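Local coordinates for ferulic acid esterase, AmCE1/Fae1A (Anaeromyces mucronatus, PDB 5CXX), which probably hydrolyses feruloyl esters as a family CE1 ferulic acid esterase of the alpha/beta-hydrolase fold, and binds ferulic acid in its pocket, at residues 146-152 with 170-176; 154-160 with 178-184; 166-171 with 205-211; 210-214 with 240-244. All coordinates share one frame; numbering follows the deposited sequence. Where two conformers were deposited one is given.

Contact 1: 146-152 with 170-176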
loop_
_atom_site.group_PDB
_atom_site.type_symbol
_atom_site.label_atom_id
_atom_site.label_comp_id
_atom_site.label_asym_id
_atom_site.label_seq_id
_atom_site.Cartn_x
_atom_site.Cartn_y
_atom_site.Cartn_z
ATOM N N GLY A 146 3.202 12.399 11.506
ATOM C CA GLY A 146 3.511 13.402 10.486
ATOM C C GLY A 146 3.709 12.693 9.144
ATOM O O GLY A 146 4.094 11.515 9.082
ATOM N N ARG A 147 3.564 13.441 8.043
ATOM C CA ARG A 147 3.598 12.777 6.736
ATOM C C ARG A 147 5.002 12.188 6.412
ATOM O O ARG A 147 5.090 11.174 5.704
ATOM C CB ARG A 147 3.150 13.764 5.658
ATOM C CG ARG A 147 4.123 14.955 5.434
ATOM C CD ARG A 147 3.445 16.054 4.596
ATOM N NE ARG A 147 3.007 15.463 3.313
ATOM C CZ ARG A 147 3.770 15.434 2.232
ATOM N NH1 ARG A 147 4.993 15.953 2.233
ATOM N NH2 ARG A 147 3.282 14.843 1.123
ATOM N N GLU A 148 6.060 12.771 6.917
ATOM C CA GLU A 148 7.368 12.253 6.656
ATOM C C GLU A 148 7.620 10.890 7.276
ATOM O O GLU A 148 8.560 10.253 6.972
ATOM C CB GLU A 148 8.412 13.267 7.128
ATOM C CG GLU A 148 8.515 13.431 8.622
ATOM C CD GLU A 148 7.496 14.365 9.315
ATOM O OE1 GLU A 148 6.457 14.724 8.779
ATOM O OE2 GLU A 148 7.783 14.723 10.467
ATOM N N ASN A 149 6.745 10.500 8.175
ATOM C CA ASN A 149 6.837 9.230 8.943
ATOM C C ASN A 149 5.730 8.295 8.613
ATOM O O ASN A 149 5.519 7.336 9.339
ATOM C CB ASN A 149 6.851 9.520 10.446
ATOM C CG ASN A 149 8.061 10.349 10.793
ATOM O OD1 ASN A 149 9.183 9.962 10.432
ATOM N ND2 ASN A 149 7.857 11.531 11.369
ATOM N N THR A 150 5.017 8.531 7.518
ATOM C CA THR A 150 3.803 7.760 7.225
ATOM C C THR A 150 3.828 7.309 5.759
ATOM O O THR A 150 3.845 8.152 4.838
ATOM C CB THR A 150 2.563 8.615 7.459
ATOM O OG1 THR A 150 2.563 9.111 8.816
ATOM C CG2 THR A 150 1.285 7.746 7.307
ATOM N N ALA A 151 3.835 5.991 5.516
ATOM C CA ALA A 151 3.772 5.435 4.151
ATOM C C ALA A 151 2.542 4.596 3.963
ATOM O O ALA A 151 2.017 4.009 4.921
ATOM C CB ALA A 151 5.001 4.563 3.870
ATOM N N LEU A 152 2.052 4.581 2.716
ATOM C CA LEU A 152 0.831 3.835 2.391
ATOM C C LEU A 152 1.067 3.140 1.073
ATOM O O LEU A 152 1.360 3.826 0.054
ATOM C CB LEU A 152 -0.383 4.798 2.312
ATOM C CG LEU A 152 -1.716 4.103 1.939
ATOM C CD1 LEU A 152 -2.121 3.130 3.077
ATOM C CD2 LEU A 152 -2.780 5.205 1.788
ATOM N N SER A 170 -2.619 13.853 0.753
ATOM C CA SER A 170 -1.166 13.895 0.713
ATOM C C SER A 170 -0.599 14.648 1.918
ATOM O O SER A 170 0.580 14.543 2.224
ATOM C CB SER A 170 -0.690 14.557 -0.582
ATOM O OG SER A 170 -1.138 15.912 -0.669
ATOM N N ASP A 171 -1.446 15.441 2.574
ATOM C CA ASP A 171 -0.987 16.087 3.827
ATOM C C ASP A 171 -0.702 15.087 4.946
ATOM O O ASP A 171 0.090 15.425 5.860
ATOM C CB ASP A 171 -2.007 17.143 4.294
ATOM C CG ASP A 171 -3.347 16.548 4.721
ATOM O OD1 ASP A 171 -3.897 15.753 3.945
ATOM O OD2 ASP A 171 -3.874 17.002 5.743
ATOM N N LEU A 172 -1.343 13.895 4.909
ATOM C CA LEU A 172 -1.126 12.865 5.932
ATOM C C LEU A 172 -0.104 11.809 5.514
ATOM O O LEU A 172 0.537 11.181 6.404
ATOM C CB LEU A 172 -2.493 12.182 6.211
ATOM C CG LEU A 172 -3.570 13.117 6.746
ATOM C CD1 LEU A 172 -4.761 12.201 7.122
ATOM C CD2 LEU A 172 -3.190 13.913 7.983
ATOM N N ILE A 173 -0.003 11.561 4.198
ATOM C CA ILE A 173 0.745 10.430 3.654
ATOM C C ILE A 173 1.957 10.965 2.896
ATOM O O ILE A 173 1.789 11.586 1.820
ATOM C CB ILE A 173 -0.110 9.617 2.677
ATOM C CG1 ILE A 173 -1.504 9.159 3.253
ATOM C CG2 ILE A 173 0.677 8.391 2.194
ATOM C CD1 ILE A 173 -1.371 8.354 4.552
ATOM N N GLY A 174 3.151 10.695 3.402
ATOM C CA GLY A 174 4.383 11.203 2.750
ATOM C C GLY A 174 4.806 10.306 1.575
ATOM O O GLY A 174 5.401 10.793 0.620
ATOM N N TYR A 175 4.540 8.990 1.628
ATOM C CA TYR A 175 5.107 8.024 0.681
ATOM C C TYR A 175 3.977 7.133 0.204
ATOM O O TYR A 175 3.284 6.540 1.066
ATOM C CB TYR A 175 6.213 7.132 1.348
ATOM C CG TYR A 175 7.309 7.951 1.954
ATOM C CD1 TYR A 175 7.157 8.520 3.239
ATOM C CD2 TYR A 175 8.490 8.208 1.237
ATOM C CE1 TYR A 175 8.159 9.299 3.765
ATOM C CE2 TYR A 175 9.478 8.975 1.779
ATOM C CZ TYR A 175 9.319 9.513 3.032
ATOM O OH TYR A 175 10.444 10.259 3.427
ATOM N N VAL A 176 3.774 7.014 -1.107
ATOM C CA VAL A 176 2.691 6.250 -1.691
ATOM C C VAL A 176 3.247 5.196 -2.627
ATOM O O VAL A 176 4.024 5.532 -3.519
ATOM C CB VAL A 176 1.705 7.151 -2.493
ATOM C CG1 VAL A 176 0.473 6.357 -2.981
ATOM C CG2 VAL A 176 1.385 8.407 -1.678
#
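Leu152 and Tyr175 join the two strands in the closely packed part of the contact: Leu152 N gives a hydrogen bond of 2.8 Å to Tyr175 O. One step back, Thr150 O takes Gly174 N at 3.0 Å and, weakly, Tyr175 N. On one face of this parallel pair the methyl of Ala151 lies against CB of Tyr175; on the other, Leu152 CB packs on Ile173 CG2 at 3.7 Å. The Tyr175 ring turns its edge to the 3-10 turn, with CE1 3.4 Å from Glu148 O. Gly174 fits because a side chain there would run into Arg147 O. The outer side is looser and more polar. Arg147 places CG between its backbone N and carbonyl carbon (chi1 67°) and bends at chi3, so that the guanidinium meets Ser170 O side-on, NE at 2.8 Å and NH2 at 2.9 Å, the oxygen lying in the guanidinium plane. NH2 also bonds Gln210 O. With an alanine here, the carbonyls of Ser170 and Gln210 would probably lose this shared donor and a gap open over Gly174. Glu148 and Asp171 lie at the solvent side. Strand 150-155, helix 157-168 and strand 175-179 form a beta-alpha-beta crossover of the alpha/beta-hydrolase sheet.

Contact 2: 154-160 with 178-184. With FER (3-(4-hydroxy-3-methoxyphenyl)-2-propenoic acid), chain D.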
loop_
_atom_site.group_PDB
_atom_site.type_symbol
_atom_site.label_atom_id
_atom_site.label_comp_id
_atom_site.label_asym_id
_atom_site.label_seq_id
_atom_site.Cartn_x
_atom_site.Cartn_y
_atom_site.Cartn_z
ATOM N N GLY A 154 0.172 -0.707 -1.439
ATOM C CA GLY A 154 -0.840 -1.753 -1.587
ATOM C C GLY A 154 -0.678 -2.498 -2.898
ATOM O O GLY A 154 0.077 -2.084 -3.769
ATOM N N PHE A 155 -1.432 -3.596 -2.991
ATOM C CA PHE A 155 -1.496 -4.371 -4.203
ATOM C C PHE A 155 -2.895 -4.327 -4.799
ATOM O O PHE A 155 -3.864 -4.502 -4.069
ATOM C CB PHE A 155 -1.151 -5.820 -3.864
ATOM C CG PHE A 155 -1.365 -6.785 -5.006
ATOM C CD1 PHE A 155 -0.642 -6.672 -6.183
ATOM C CD2 PHE A 155 -2.244 -7.891 -4.825
ATOM C CE1 PHE A 155 -0.795 -7.618 -7.212
ATOM C CE2 PHE A 155 -2.405 -8.844 -5.879
ATOM C CZ PHE A 155 -1.688 -8.692 -7.051
ATOM N N SER A 156 -2.957 -4.063 -6.106
ATOM C CA SER A 156 -4.181 -4.203 -6.924
ATOM C C SER A 156 -5.260 -3.312 -6.339
ATOM O O SER A 156 -5.082 -2.075 -6.374
ATOM C CB SER A 156 -4.598 -5.647 -7.070
ATOM O OG SER A 156 -5.416 -5.738 -8.212
ATOM N N MET A 157 -6.399 -3.838 -5.866
ATOM C CA MET A 157 -7.350 -2.899 -5.315
ATOM C C MET A 157 -6.743 -2.060 -4.170
ATOM O O MET A 157 -7.118 -0.906 -3.963
ATOM C CB MET A 157 -8.612 -3.668 -4.764
ATOM C CG MET A 157 -9.778 -2.705 -4.476
ATOM S SD MET A 157 -10.521 -2.115 -6.053
ATOM C CE MET A 157 -11.924 -1.176 -5.416
ATOM N N GLY A 158 -5.841 -2.665 -3.397
ATOM C CA GLY A 158 -5.188 -1.947 -2.275
ATOM C C GLY A 158 -4.229 -0.869 -2.811
ATOM O O GLY A 158 -3.990 0.124 -2.115
ATOM N N ALA A 159 -3.726 -1.073 -4.020
ATOM C CA ALA A 159 -2.875 -0.073 -4.674
ATOM C C ALA A 159 -3.729 1.098 -5.248
ATOM O O ALA A 159 -3.298 2.259 -5.200
ATOM C CB ALA A 159 -2.094 -0.754 -5.809
ATOM N N ARG A 160 -4.887 0.786 -5.823
ATOM C CA ARG A 160 -5.842 1.823 -6.169
ATOM C C ARG A 160 -6.196 2.656 -4.941
ATOM O O ARG A 160 -6.206 3.906 -4.989
ATOM C CB ARG A 160 -7.094 1.162 -6.806
ATOM C CG ARG A 160 -8.361 1.951 -6.478
ATOM C CD ARG A 160 -9.572 1.431 -7.324
ATOM N NE ARG A 160 -10.788 1.839 -6.643
ATOM C CZ ARG A 160 -11.987 1.770 -7.243
ATOM N NH1 ARG A 160 -12.095 1.351 -8.516
ATOM N NH2 ARG A 160 -13.080 2.111 -6.551
ATOM N N ALA A 178 2.147 1.872 -5.153
ATOM C CA ALA A 178 1.002 1.242 -5.785
ATOM C C ALA A 178 1.499 0.100 -6.653
ATOM O O ALA A 178 2.082 0.365 -7.733
ATOM C CB ALA A 178 0.202 2.266 -6.654
ATOM N N PHE A 179 1.286 -1.150 -6.229
ATOM C CA PHE A 179 1.787 -2.298 -6.993
ATOM C C PHE A 179 0.626 -2.897 -7.749
ATOM O O PHE A 179 -0.295 -3.461 -7.141
ATOM C CB PHE A 179 2.462 -3.329 -6.036
ATOM C CG PHE A 179 3.326 -2.673 -4.957
ATOM C CD1 PHE A 179 4.091 -1.537 -5.235
ATOM C CD2 PHE A 179 3.295 -3.181 -3.627
ATOM C CE1 PHE A 179 4.802 -0.895 -4.249
ATOM C CE2 PHE A 179 4.052 -2.554 -2.628
ATOM C CZ PHE A 179 4.808 -1.396 -2.922
ATOM N N ALA A 180 0.639 -2.677 -9.066
ATOM C CA ALA A 180 -0.416 -3.145 -9.989
ATOM C C ALA A 180 -1.791 -2.617 -9.596
ATOM O O ALA A 180 -2.735 -3.411 -9.443
ATOM C CB ALA A 180 -0.437 -4.689 -10.099
ATOM N N PRO A 181 -1.957 -1.298 -9.502
ATOM C CA PRO A 181 -3.261 -0.749 -9.091
ATOM C C PRO A 181 -4.427 -1.047 -10.061
ATOM O O PRO A 181 -4.305 -1.083 -11.281
ATOM C CB PRO A 181 -2.989 0.781 -9.031
ATOM C CG PRO A 181 -1.858 1.026 -10.053
ATOM C CD PRO A 181 -0.958 -0.219 -9.738
ATOM N N ALA A 182 -5.579 -1.301 -9.433
ATOM C CA ALA A 182 -6.811 -1.652 -10.124
ATOM C C ALA A 182 -7.423 -0.462 -10.883
ATOM O O ALA A 182 -7.190 0.704 -10.494
ATOM C CB ALA A 182 -7.816 -2.204 -9.038
ATOM N N PRO A 183 -8.280 -0.750 -11.863
ATOM C CA PRO A 183 -9.021 0.325 -12.547
ATOM C C PRO A 183 -9.959 1.059 -11.622
ATOM O O PRO A 183 -10.393 0.530 -10.581
ATOM C CB PRO A 183 -9.842 -0.398 -13.615
ATOM C CG PRO A 183 -9.936 -1.879 -13.110
ATOM C CD PRO A 183 -8.631 -2.100 -12.381
ATOM N N GLY A 184 -10.306 2.284 -12.032
ATOM C CA GLY A 184 -11.407 3.028 -11.445
ATOM C C GLY A 184 -11.046 4.165 -10.508
ATOM O O GLY A 184 -11.977 4.809 -9.940
HETATM C C4 FER D . -11.687 -4.509 -11.726
HETATM C C5 FER D . -10.761 -5.570 -11.946
HETATM C C6 FER D . -9.924 -5.953 -10.939
HETATM C C3 FER D . -11.650 -3.826 -10.497
HETATM C C2 FER D . -10.835 -4.211 -9.466
HETATM C C1 FER D . -9.957 -5.256 -9.685
HETATM C C10 FER D . -12.339 -2.011 -9.265
HETATM C C7 FER D . -9.088 -5.685 -8.552
HETATM C C8 FER D . -8.440 -6.861 -8.489
HETATM C C9 FER D . -7.584 -7.154 -7.258
HETATM O O1 FER D . -7.482 -6.344 -6.284
HETATM O O2 FER D . -6.988 -8.262 -7.205
HETATM O O4 FER D . -12.567 -4.042 -12.655
HETATM O O3 FER D . -12.554 -2.808 -10.425
#
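Met157 and Ala182 close on the ferulic acid together, Met157 SD lying 4.0 Å from Ala182 CB. Met157 N donates to FER O1 at 2.8 Å, a bond fitting an oxyanion hole, while Ser156 OG, turned anti to its own backbone N (chi1 -159°), sits 2.8 Å from FER C9 and is hydrogen-bonded to His253. Farther along, Ala182 CB touches FER C7 and C2, Pro183 CG reaches FER C4, and the methoxy carbon C10 sits beside Met157 SD and 3.5 Å from Arg160 NH1. The extended Arg160 is positioned in turn: NH1 meets a lone pair of Pro183 O at 2.8 Å in the guanidinium plane, Met157 CE covers one face of that group and Gly184 O the opposite one, and NH2 forms a salt bridge with Asp123. Ser156 O accepts Ala182 N from above its carbonyl plane, and Ser156 N bonds Phe179 O at 2.9 Å. Gly154 and Gly158 suit the turn of a GxSxG nucleophile elbow, with Ser156, His253 and Asp222 the likely triad. Ala159 CB wedges against Phe179 N and Pro181. The elbow links strand 150-155 to helix 157-168, with strand 175-179 alongside, strand 213-219 beyond it, and helix 255-266 packing on Phe155 and Phe179.

Contact 3: 166-171 with 205-211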
loop_
_atom_site.group_PDB
_atom_site.type_symbol
_atom_site.label_atom_id
_atom_site.label_comp_id
_atom_site.label_asym_id
_atom_site.label_seq_id
_atom_site.Cartn_x
_atom_site.Cartn_y
_atom_site.Cartn_z
ATOM N N GLY A 166 -3.453 8.571 -0.907
ATOM C CA GLY A 166 -2.162 9.285 -0.913
ATOM C C GLY A 166 -2.234 10.597 -1.686
ATOM O O GLY A 166 -1.472 11.528 -1.343
ATOM N N TYR A 167 -3.103 10.686 -2.705
ATOM C CA TYR A 167 -3.202 11.953 -3.418
ATOM C C TYR A 167 -4.302 12.826 -2.808
ATOM O O TYR A 167 -4.074 14.077 -2.697
ATOM C CB TYR A 167 -3.428 11.748 -4.941
ATOM C CG TYR A 167 -2.084 11.519 -5.598
ATOM C CD1 TYR A 167 -1.544 10.228 -5.652
ATOM C CD2 TYR A 167 -1.369 12.588 -6.152
ATOM C CE1 TYR A 167 -0.284 10.003 -6.223
ATOM C CE2 TYR A 167 -0.084 12.399 -6.710
ATOM C CZ TYR A 167 0.434 11.084 -6.748
ATOM O OH TYR A 167 1.706 10.939 -7.285
ATOM N N MET A 168 -5.413 12.248 -2.348
ATOM C CA MET A 168 -6.451 13.146 -1.813
ATOM C C MET A 168 -6.039 13.683 -0.448
ATOM O O MET A 168 -6.491 14.806 -0.102
ATOM C CB MET A 168 -7.803 12.450 -1.669
ATOM C CG MET A 168 -8.420 12.024 -3.059
ATOM S SD MET A 168 -8.640 13.379 -4.302
ATOM C CE MET A 168 -7.095 13.362 -5.211
ATOM N N ARG A 169 -5.229 12.904 0.289
ATOM C CA ARG A 169 -4.784 13.322 1.628
ATOM C C ARG A 169 -3.265 13.197 1.712
ATOM O O ARG A 169 -2.701 12.610 2.683
ATOM C CB ARG A 169 -5.497 12.504 2.720
ATOM C CG ARG A 169 -6.986 12.849 2.915
ATOM C CD ARG A 169 -7.274 14.363 3.191
ATOM N NE ARG A 169 -6.496 14.854 4.347
ATOM C CZ ARG A 169 -6.983 14.875 5.574
ATOM N NH1 ARG A 169 -8.203 14.345 5.875
ATOM N NH2 ARG A 169 -6.247 15.410 6.579
ATOM N N SER A 170 -2.619 13.853 0.753
ATOM C CA SER A 170 -1.166 13.895 0.713
ATOM C C SER A 170 -0.599 14.648 1.918
ATOM O O SER A 170 0.580 14.543 2.224
ATOM C CB SER A 170 -0.690 14.557 -0.582
ATOM O OG SER A 170 -1.138 15.912 -0.669
ATOM N N ASP A 171 -1.446 15.441 2.574
ATOM C CA ASP A 171 -0.987 16.087 3.827
ATOM C C ASP A 171 -0.702 15.087 4.946
ATOM O O ASP A 171 0.090 15.425 5.860
ATOM C CB ASP A 171 -2.007 17.143 4.294
ATOM C CG ASP A 171 -3.347 16.548 4.721
ATOM O OD1 ASP A 171 -3.897 15.753 3.945
ATOM O OD2 ASP A 171 -3.874 17.002 5.743
ATOM N N PHE A 205 -6.708 14.099 -10.437
ATOM C CA PHE A 205 -5.788 13.075 -9.868
ATOM C C PHE A 205 -4.431 13.771 -9.667
ATOM O O PHE A 205 -3.522 13.693 -10.518
ATOM C CB PHE A 205 -5.707 11.884 -10.810
ATOM C CG PHE A 205 -4.997 10.677 -10.241
ATOM C CD1 PHE A 205 -4.610 10.607 -8.912
ATOM C CD2 PHE A 205 -4.782 9.603 -11.078
ATOM C CE1 PHE A 205 -3.982 9.422 -8.440
ATOM C CE2 PHE A 205 -4.169 8.420 -10.616
ATOM C CZ PHE A 205 -3.747 8.363 -9.282
ATOM N N ARG A 206 -4.330 14.523 -8.577
ATOM C CA ARG A 206 -3.173 15.386 -8.280
ATOM C C ARG A 206 -3.263 15.768 -6.786
ATOM O O ARG A 206 -4.304 15.555 -6.132
ATOM C CB ARG A 206 -3.152 16.633 -9.183
ATOM C CG ARG A 206 -4.386 17.520 -8.988
ATOM C CD ARG A 206 -4.276 18.843 -9.714
ATOM N NE ARG A 206 -4.143 18.703 -11.142
ATOM C CZ ARG A 206 -3.062 19.111 -11.829
ATOM N NH1 ARG A 206 -1.996 19.601 -11.180
ATOM N NH2 ARG A 206 -3.037 18.994 -13.142
ATOM N N ALA A 207 -2.203 16.341 -6.256
ATOM C CA ALA A 207 -2.153 16.736 -4.848
ATOM C C ALA A 207 -1.651 18.135 -4.785
ATOM O O ALA A 207 -0.793 18.505 -5.588
ATOM C CB ALA A 207 -1.207 15.842 -4.129
ATOM N N GLU A 208 -2.125 18.898 -3.819
ATOM C CA GLU A 208 -1.541 20.200 -3.629
ATOM C C GLU A 208 -0.135 19.990 -3.058
ATOM O O GLU A 208 0.805 20.293 -3.816
ATOM C CB GLU A 208 -2.424 21.068 -2.750
ATOM C CG GLU A 208 -2.248 22.510 -3.036
ATOM C CD GLU A 208 -3.313 23.340 -2.388
ATOM O OE1 GLU A 208 -4.384 22.787 -2.032
ATOM O OE2 GLU A 208 -3.117 24.529 -2.193
ATOM N N ILE A 209 0.036 19.456 -1.821
ATOM C CA ILE A 209 1.394 19.100 -1.306
ATOM C C ILE A 209 1.832 17.766 -1.896
ATOM O O ILE A 209 1.092 16.775 -1.794
ATOM C CB ILE A 209 1.512 19.116 0.274
ATOM C CG1 ILE A 209 2.954 18.718 0.720
ATOM C CG2 ILE A 209 0.458 18.253 0.963
ATOM C CD1 ILE A 209 3.233 19.123 2.275
ATOM N N GLN A 210 2.982 17.742 -2.592
ATOM C CA GLN A 210 3.372 16.545 -3.365
ATOM C C GLN A 210 3.778 15.402 -2.449
ATOM O O GLN A 210 4.480 15.646 -1.459
ATOM C CB GLN A 210 4.567 16.859 -4.288
ATOM C CG GLN A 210 4.134 17.647 -5.522
ATOM C CD GLN A 210 3.134 16.864 -6.381
ATOM O OE1 GLN A 210 3.512 15.925 -7.085
ATOM N NE2 GLN A 210 1.864 17.239 -6.298
ATOM N N PRO A 211 3.402 14.153 -2.795
ATOM C CA PRO A 211 4.068 13.043 -2.094
ATOM C C PRO A 211 5.572 13.193 -2.090
ATOM O O PRO A 211 6.203 13.665 -3.087
ATOM C CB PRO A 211 3.681 11.826 -2.951
ATOM C CG PRO A 211 2.371 12.167 -3.552
ATOM C CD PRO A 211 2.587 13.650 -3.913
HETATM O O HOH W 1 3.272 13.157 -7.177
#
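Tyr167 and Phe205 form the aromatic part of this contact, a T-shaped pair with the edge of Phe205 directed at the face of Tyr167, centroids 5.4 Å apart and planes at 77°. Phe205 CE1 makes the nearest approach, 3.8 Å from Tyr167 CD1. Pro211 adds a CH-pi contact, its CG standing 4.2 Å from the centroid of the Tyr167 ring and 25° off the normal, displaced toward the rim. Among the van der Waals contacts, Ala207 CB touches both Tyr167 CD2 and Ser170 OG, and the methyl CE of Met168 reaches Arg206 O after bends at chi2 and chi3. Hydrogen bonding centres on the two hydroxyls. Ser170 OG, set between its backbone N and carbonyl carbon (chi1 62°), donates to a lone pair of Ile209 O at 2.6 Å, with Ile209 CG2 close beside it. Tyr167 OH gives a hydrogen bond to water 1, which passes one on to Gln210 OE1, and it is also hydrogen-bonded to Ser214. A leucine in place of Tyr167 would probably leave water 1 and Ser214 without their phenolic partner and strip Phe205 and Pro211 of the ring they pack on. Next to this, Arg169 grips Asp171 in a two-pronged salt bridge, NE meeting OD1 at 2.8 Å. Loop 205-211 is thus held to the end of helix 157-168 by a ring among nonpolar groups, by Ser170 directly, and by Tyr167 OH through water.

Contact 4: 210-214 with 240-244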
loop_
_atom_site.group_PDB
_atom_site.type_symbol
_atom_site.label_atom_id
_atom_site.label_comp_id
_atom_site.label_asym_id
_atom_site.label_seq_id
_atom_site.Cartn_x
_atom_site.Cartn_y
_atom_site.Cartn_z
ATOM N N GLN A 210 2.982 17.742 -2.592
ATOM C CA GLN A 210 3.372 16.545 -3.365
ATOM C C GLN A 210 3.778 15.402 -2.449
ATOM O O GLN A 210 4.480 15.646 -1.459
ATOM C CB GLN A 210 4.567 16.859 -4.288
ATOM C CG GLN A 210 4.134 17.647 -5.522
ATOM C CD GLN A 210 3.134 16.864 -6.381
ATOM O OE1 GLN A 210 3.512 15.925 -7.085
ATOM N NE2 GLN A 210 1.864 17.239 -6.298
ATOM N N PRO A 211 3.402 14.153 -2.795
ATOM C CA PRO A 211 4.068 13.043 -2.094
ATOM C C PRO A 211 5.572 13.193 -2.090
ATOM O O PRO A 211 6.203 13.665 -3.087
ATOM C CB PRO A 211 3.681 11.826 -2.951
ATOM C CG PRO A 211 2.371 12.167 -3.552
ATOM C CD PRO A 211 2.587 13.650 -3.913
ATOM N N ILE A 212 6.222 12.802 -0.995
ATOM C CA ILE A 212 7.672 12.769 -0.965
ATOM C C ILE A 212 8.186 11.727 -1.988
ATOM O O ILE A 212 9.159 11.959 -2.705
ATOM C CB ILE A 212 8.197 12.452 0.459
ATOM C CG1 ILE A 212 7.628 13.509 1.438
ATOM C CG2 ILE A 212 9.737 12.376 0.510
ATOM C CD1 ILE A 212 7.859 13.171 2.960
ATOM N N VAL A 213 7.517 10.574 -2.014
ATOM C CA VAL A 213 7.758 9.538 -3.029
ATOM C C VAL A 213 6.385 9.015 -3.464
ATOM O O VAL A 213 5.487 8.756 -2.606
ATOM C CB VAL A 213 8.603 8.368 -2.480
ATOM C CG1 VAL A 213 8.722 7.264 -3.534
ATOM C CG2 VAL A 213 9.968 8.822 -2.036
ATOM N N SER A 214 6.158 8.865 -4.776
ATOM C CA SER A 214 4.971 8.206 -5.339
ATOM C C SER A 214 5.523 7.175 -6.284
ATOM O O SER A 214 6.341 7.528 -7.137
ATOM C CB SER A 214 4.087 9.233 -6.071
ATOM O OG SER A 214 3.085 8.522 -6.750
ATOM N N ASN A 240 1.664 16.707 -14.120
ATOM C CA ASN A 240 2.887 17.204 -13.498
ATOM C C ASN A 240 3.106 16.729 -12.078
ATOM O O ASN A 240 3.601 17.500 -11.220
ATOM C CB ASN A 240 2.913 18.746 -13.538
ATOM C CG ASN A 240 2.894 19.277 -14.918
ATOM O OD1 ASN A 240 1.844 19.734 -15.432
ATOM N ND2 ASN A 240 4.037 19.208 -15.558
ATOM N N GLN A 241 2.723 15.483 -11.807
ATOM C CA GLN A 241 2.862 14.897 -10.466
ATOM C C GLN A 241 4.099 14.011 -10.519
ATOM O O GLN A 241 4.073 13.002 -11.243
ATOM C CB GLN A 241 1.605 14.045 -10.084
ATOM C CG GLN A 241 0.300 14.888 -10.189
ATOM C CD GLN A 241 0.288 16.022 -9.187
ATOM O OE1 GLN A 241 0.156 15.767 -7.963
ATOM N NE2 GLN A 241 0.483 17.257 -9.659
ATOM N N GLU A 242 5.154 14.364 -9.797
ATOM C CA GLU A 242 6.407 13.585 -9.833
ATOM C C GLU A 242 6.172 12.207 -9.223
ATOM O O GLU A 242 5.521 12.085 -8.171
ATOM C CB GLU A 242 7.515 14.269 -9.046
ATOM C CG GLU A 242 7.010 14.915 -7.759
ATOM C CD GLU A 242 7.921 16.049 -7.229
ATOM O OE1 GLU A 242 8.729 16.590 -8.025
ATOM O OE2 GLU A 242 7.797 16.416 -6.028
ATOM N N HIS A 243 6.679 11.174 -9.904
ATOM C CA HIS A 243 6.497 9.805 -9.443
ATOM C C HIS A 243 7.420 8.890 -10.201
ATOM O O HIS A 243 8.095 9.283 -11.205
ATOM C CB HIS A 243 5.033 9.342 -9.632
ATOM C CG HIS A 243 4.670 9.197 -11.086
ATOM N ND1 HIS A 243 4.523 10.300 -11.914
ATOM C CD2 HIS A 243 4.582 8.102 -11.874
ATOM C CE1 HIS A 243 4.288 9.872 -13.150
ATOM N NE2 HIS A 243 4.359 8.553 -13.160
ATOM N N ILE A 244 7.535 7.680 -9.697
ATOM C CA ILE A 244 8.324 6.655 -10.312
ATOM C C ILE A 244 7.402 5.628 -10.932
ATOM O O ILE A 244 6.435 5.212 -10.255
ATOM C CB ILE A 244 9.138 5.930 -9.213
ATOM C CG1 ILE A 244 10.156 6.922 -8.601
ATOM C CG2 ILE A 244 9.803 4.632 -9.728
ATOM C CD1 ILE A 244 10.681 6.423 -7.175
HETATM O O HOH W 1 3.272 13.157 -7.177
HETATM O O HOH W 2 6.911 12.664 -5.630
HETATM O O HOH W 3 7.921 15.761 -3.395
#
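Gln210 reaches across to Gln241 and Glu242. CB starts 3.7 Å from Glu242 OE2, and CG stays beside the same carboxylate oxygen. The chain then bends at chi2 (-61°), which brings CD within 3.5 Å of Gln241 OE1. At the tip, NE2 donates to Gln241 OE1 at 2.8 Å in a nearly straight bond (169°), and water 1, on OE1, donates a second hydrogen bond to Glu242 O. The two amide planes stand perpendicular, and Gln241 OE1 lies in the plane of the Gln210 amide while NE2 approaches from above the Gln241 carbonyl plane. Gln241 OE1 also receives Ala207 N. Two more waters sit beside this, both donating to Pro211 O; water 2 goes on to Glu242 O and water 3 to Glu242 OE2 at 2.7 Å. Past the waters the backbones meet directly, Ile244 N bonding Ser214 O at 2.8 Å, with His243 CB against Ser214 OG, itself hydrogen-bonded to Tyr167 OH. His243 ND1 bonds back to Gln241 O, and NE2 pairs with His233. Asn240 closes helix 228-238 in a Schellman motif; from there the loop leads into edge strand 244-248, which runs parallel to strand 213-219, itself flanked by strand 175-179.

Contacts 1 and 2 are buried and hold the same two strands, 150-155 and 175-179, at opposite ends of their pairing, with centres 18 Å apart. Contact 2 shapes the ligand site at the C-terminal end, whereas contact 1 ties the N-terminal end with backbone bonds and an arginine. Contacts 3 and 4 are partly buried, nearer the surface, and rely more on side chains and water: contact 3 on rings and hydroxyls, contact 4 on amides and bridging waters. These two share Gln210, Pro211 and water 1. Backbone bonds from Gly174 and Val176 to Ile212 and Val213, with Tyr175 packing on Val213, lead from contact 1 to contact 4.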